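Local coordinates for cytochrome c, putative (PDB 2CZS), which probably carries electrons through two covalently bound c-type hemes, each with its iron held between a pair of axial histidines, at residues A[31-36]-A[64-69]. Sequence-based numbering, arbitrary orientation.
With NA (sodium ion), chain E; HEM (protoporphyrin IX containing Fe), chain G; SO4 (sulfate ion), chain D.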
# COMPACT_ATOMS: atom_id res chain seq x y z
N LEU A 31 -4.47 6.46 5.55
CA LEU A 31 -4.12 5.57 6.66
C LEU A 31 -5.06 4.36 6.73
O LEU A 31 -4.61 3.23 6.93
CB LEU A 31 -4.10 6.31 8.01
CG LEU A 31 -2.87 7.14 8.38
CD1 LEU A 31 -3.11 7.65 9.79
CD2 LEU A 31 -1.54 6.36 8.30
N ASP A 32 -6.36 4.59 6.54
CA ASP A 32 -7.31 3.46 6.53
C ASP A 32 -7.01 2.48 5.40
O ASP A 32 -7.06 1.26 5.58
CB ASP A 32 -8.75 3.94 6.45
CG ASP A 32 -9.19 4.65 7.69
OD1 ASP A 32 -8.60 4.38 8.75
OD2 ASP A 32 -10.09 5.51 7.60
N LEU A 33 -6.67 3.03 4.23
CA LEU A 33 -6.26 2.19 3.11
C LEU A 33 -4.98 1.45 3.38
O LEU A 33 -4.88 0.24 3.09
CB LEU A 33 -6.18 3.02 1.83
CG LEU A 33 -7.54 3.58 1.41
CD1 LEU A 33 -7.37 4.52 0.23
CD2 LEU A 33 -8.54 2.48 1.07
N ASP A 34 -3.98 2.11 3.96
CA ASP A 34 -2.72 1.48 4.28
C ASP A 34 -2.92 0.23 5.16
O ASP A 34 -2.22 -0.75 5.00
CB ASP A 34 -1.82 2.43 5.06
CG ASP A 34 -1.30 3.59 4.27
OD1 ASP A 34 -1.07 3.49 3.05
OD2 ASP A 34 -1.03 4.62 4.91
N ARG A 35 -3.88 0.28 6.09
CA ARG A 35 -4.11 -0.84 6.99
C ARG A 35 -4.55 -2.05 6.18
O ARG A 35 -4.19 -3.17 6.53
CB ARG A 35 -5.18 -0.51 8.06
CG ARG A 35 -5.06 0.89 8.69
CD ARG A 35 -6.28 1.31 9.58
NE ARG A 35 -6.02 2.55 10.35
CZ ARG A 35 -5.13 2.60 11.33
NH1 ARG A 35 -4.46 1.51 11.63
NH2 ARG A 35 -4.91 3.72 12.00
N GLN A 36 -5.34 -1.83 5.11
CA GLN A 36 -5.82 -2.92 4.26
C GLN A 36 -4.73 -3.55 3.39
O GLN A 36 -4.82 -4.72 3.03
CB GLN A 36 -7.02 -2.50 3.40
CG GLN A 36 -8.27 -2.11 4.22
CD GLN A 36 -9.24 -1.21 3.47
OE1 GLN A 36 -9.59 -1.46 2.33
NE2 GLN A 36 -9.70 -0.16 4.13
N ARG A 64 3.17 3.45 6.29
CA ARG A 64 2.44 4.41 5.46
C ARG A 64 2.68 4.09 3.96
O ARG A 64 3.43 4.80 3.27
CB ARG A 64 2.85 5.87 5.78
CG ARG A 64 2.43 6.39 7.15
CD ARG A 64 2.81 7.86 7.30
NE ARG A 64 2.14 8.73 6.34
CZ ARG A 64 2.55 9.95 5.99
NH1 ARG A 64 3.66 10.48 6.51
NH2 ARG A 64 1.86 10.66 5.10
N CYS A 65 2.03 3.04 3.48
CA CYS A 65 2.32 2.56 2.12
C CYS A 65 2.18 3.68 1.09
O CYS A 65 3.04 3.86 0.21
CB CYS A 65 1.39 1.44 1.71
SG CYS A 65 1.22 0.11 2.89
N LEU A 66 1.06 4.38 1.19
CA LEU A 66 0.61 5.31 0.17
C LEU A 66 1.38 6.59 0.20
O LEU A 66 1.21 7.42 -0.69
CB LEU A 66 -0.90 5.54 0.22
CG LEU A 66 -1.68 4.27 -0.18
CD1 LEU A 66 -3.16 4.49 0.17
CD2 LEU A 66 -1.49 3.92 -1.68
N PHE A 67 2.25 6.73 1.19
CA PHE A 67 3.08 7.92 1.29
C PHE A 67 4.24 7.77 0.32
O PHE A 67 4.63 8.75 -0.35
CB PHE A 67 3.57 8.10 2.73
CG PHE A 67 4.37 9.32 2.93
CD1 PHE A 67 3.86 10.56 2.59
CD2 PHE A 67 5.65 9.24 3.47
CE1 PHE A 67 4.60 11.72 2.77
CE2 PHE A 67 6.41 10.40 3.66
CZ PHE A 67 5.89 11.63 3.30
N CYS A 68 4.78 6.55 0.23
CA CYS A 68 5.88 6.27 -0.70
C CYS A 68 5.43 5.69 -2.03
O CYS A 68 6.09 5.91 -3.05
CB CYS A 68 6.88 5.34 -0.07
SG CYS A 68 7.48 6.01 1.49
N HIS A 69 4.36 4.91 -2.01
CA HIS A 69 3.86 4.26 -3.23
C HIS A 69 2.57 4.97 -3.65
O HIS A 69 1.50 4.72 -3.10
CB HIS A 69 3.60 2.75 -3.05
CG HIS A 69 4.80 1.97 -2.63
ND1 HIS A 69 5.82 1.60 -3.49
CD2 HIS A 69 5.12 1.47 -1.42
CE1 HIS A 69 6.71 0.89 -2.81
NE2 HIS A 69 6.30 0.79 -1.55
NA NA E . -0.02 7.15 3.87
CHA HEM G . 9.52 -1.85 -2.38
CHB HEM G . 4.94 -2.35 -1.00
CHC HEM G . 5.58 0.82 2.53
CHD HEM G . 9.33 2.46 -0.11
C1A HEM G . 8.25 -2.35 -2.28
C2A HEM G . 7.70 -3.51 -2.95
C3A HEM G . 6.43 -3.65 -2.54
C4A HEM G . 6.15 -2.57 -1.61
CMA HEM G . 5.41 -4.72 -2.97
CAA HEM G . 8.49 -4.41 -3.94
CBA HEM G . 8.52 -3.74 -5.32
CGA HEM G . 9.04 -4.69 -6.38
O1A HEM G . 8.64 -5.89 -6.39
O2A HEM G . 9.85 -4.25 -7.24
C1B HEM G . 4.69 -1.60 0.11
C2B HEM G . 3.51 -1.68 0.96
C3B HEM G . 3.72 -0.80 1.94
C4B HEM G . 5.00 -0.16 1.76
CMB HEM G . 2.28 -2.58 0.71
CAB HEM G . 2.82 -0.51 3.18
CBB HEM G . 2.71 -1.61 3.99
C1C HEM G . 6.62 1.61 2.10
C2C HEM G . 7.07 2.85 2.69
C3C HEM G . 8.09 3.31 1.97
C4C HEM G . 8.34 2.37 0.87
CMC HEM G . 6.39 3.48 3.92
CAC HEM G . 8.91 4.59 2.19
CBC HEM G . 9.30 4.95 3.43
C1D HEM G . 9.76 1.45 -0.95
C2D HEM G . 10.96 1.49 -1.79
C3D HEM G . 11.03 0.15 -2.49
C4D HEM G . 9.88 -0.58 -2.02
CMD HEM G . 11.96 2.65 -1.96
CAD HEM G . 12.09 -0.31 -3.52
CBD HEM G . 11.73 0.41 -4.83
CGD HEM G . 10.44 -0.10 -5.39
O1D HEM G . 10.41 -1.30 -5.81
O2D HEM G . 9.43 0.67 -5.42
NA HEM G . 7.27 -1.82 -1.47
NB HEM G . 5.59 -0.70 0.64
NC HEM G . 7.44 1.36 1.00
ND HEM G . 9.17 0.22 -1.11
FE HEM G . 7.37 -0.22 -0.19
S SO4 D . 4.29 14.62 5.79
O1 SO4 D . 3.40 15.46 6.60
O2 SO4 D . 5.32 15.49 5.24
O3 SO4 D . 4.86 13.57 6.64
O4 SO4 D . 3.55 13.98 4.70
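D34 reaches across from helix 30-37 to the start of the short helix 65-68, where its OD1 accepts a hydrogen bond from L66 N at 3.0 Å. The N-H arrives on the syn side of the carboxylate, 25° out of its plane, and is fairly straight at 154°. C65 N also lies near OD1, but its angle is too poor for a bond. D34 OD2 coordinates the sodium ion at 2.9 Å, giving the two carboxylate oxygens separate tasks. The CB of D34 points toward segment 64-69, and a chi1 of -69°, with CG anti to the carbonyl carbon, sets the carboxylate against the L66 N-H. Replacing D34 by alanine removes both oxygens and would probably leave L66 N without this acceptor and the sodium without this carboxylate ligand.

Apolar contacts flank this polar centre: L66 CD1 packs on L33 CB at 3.7 Å, while L31 CD2 meets the aliphatic CG of R64 at 4.1 Å. Farther along R64, the guanidinium lies over the face of the F67 ring, and at the guanidinium edge NH1 gives a weak hydrogen bond to O3 of a sulfate, probably from the crystallisation liquor. L33 in turn rests on F20 and A23 of helix 18-25.

C65 and C68 are thioether-linked to the heme, and H69 NE2 binds its iron at 2.0 Å, with H54 as the second axial ligand. This is the CXXCH motif of c-type cytochromes, docked here against the helix that carries C37 of the other heme's attachment site.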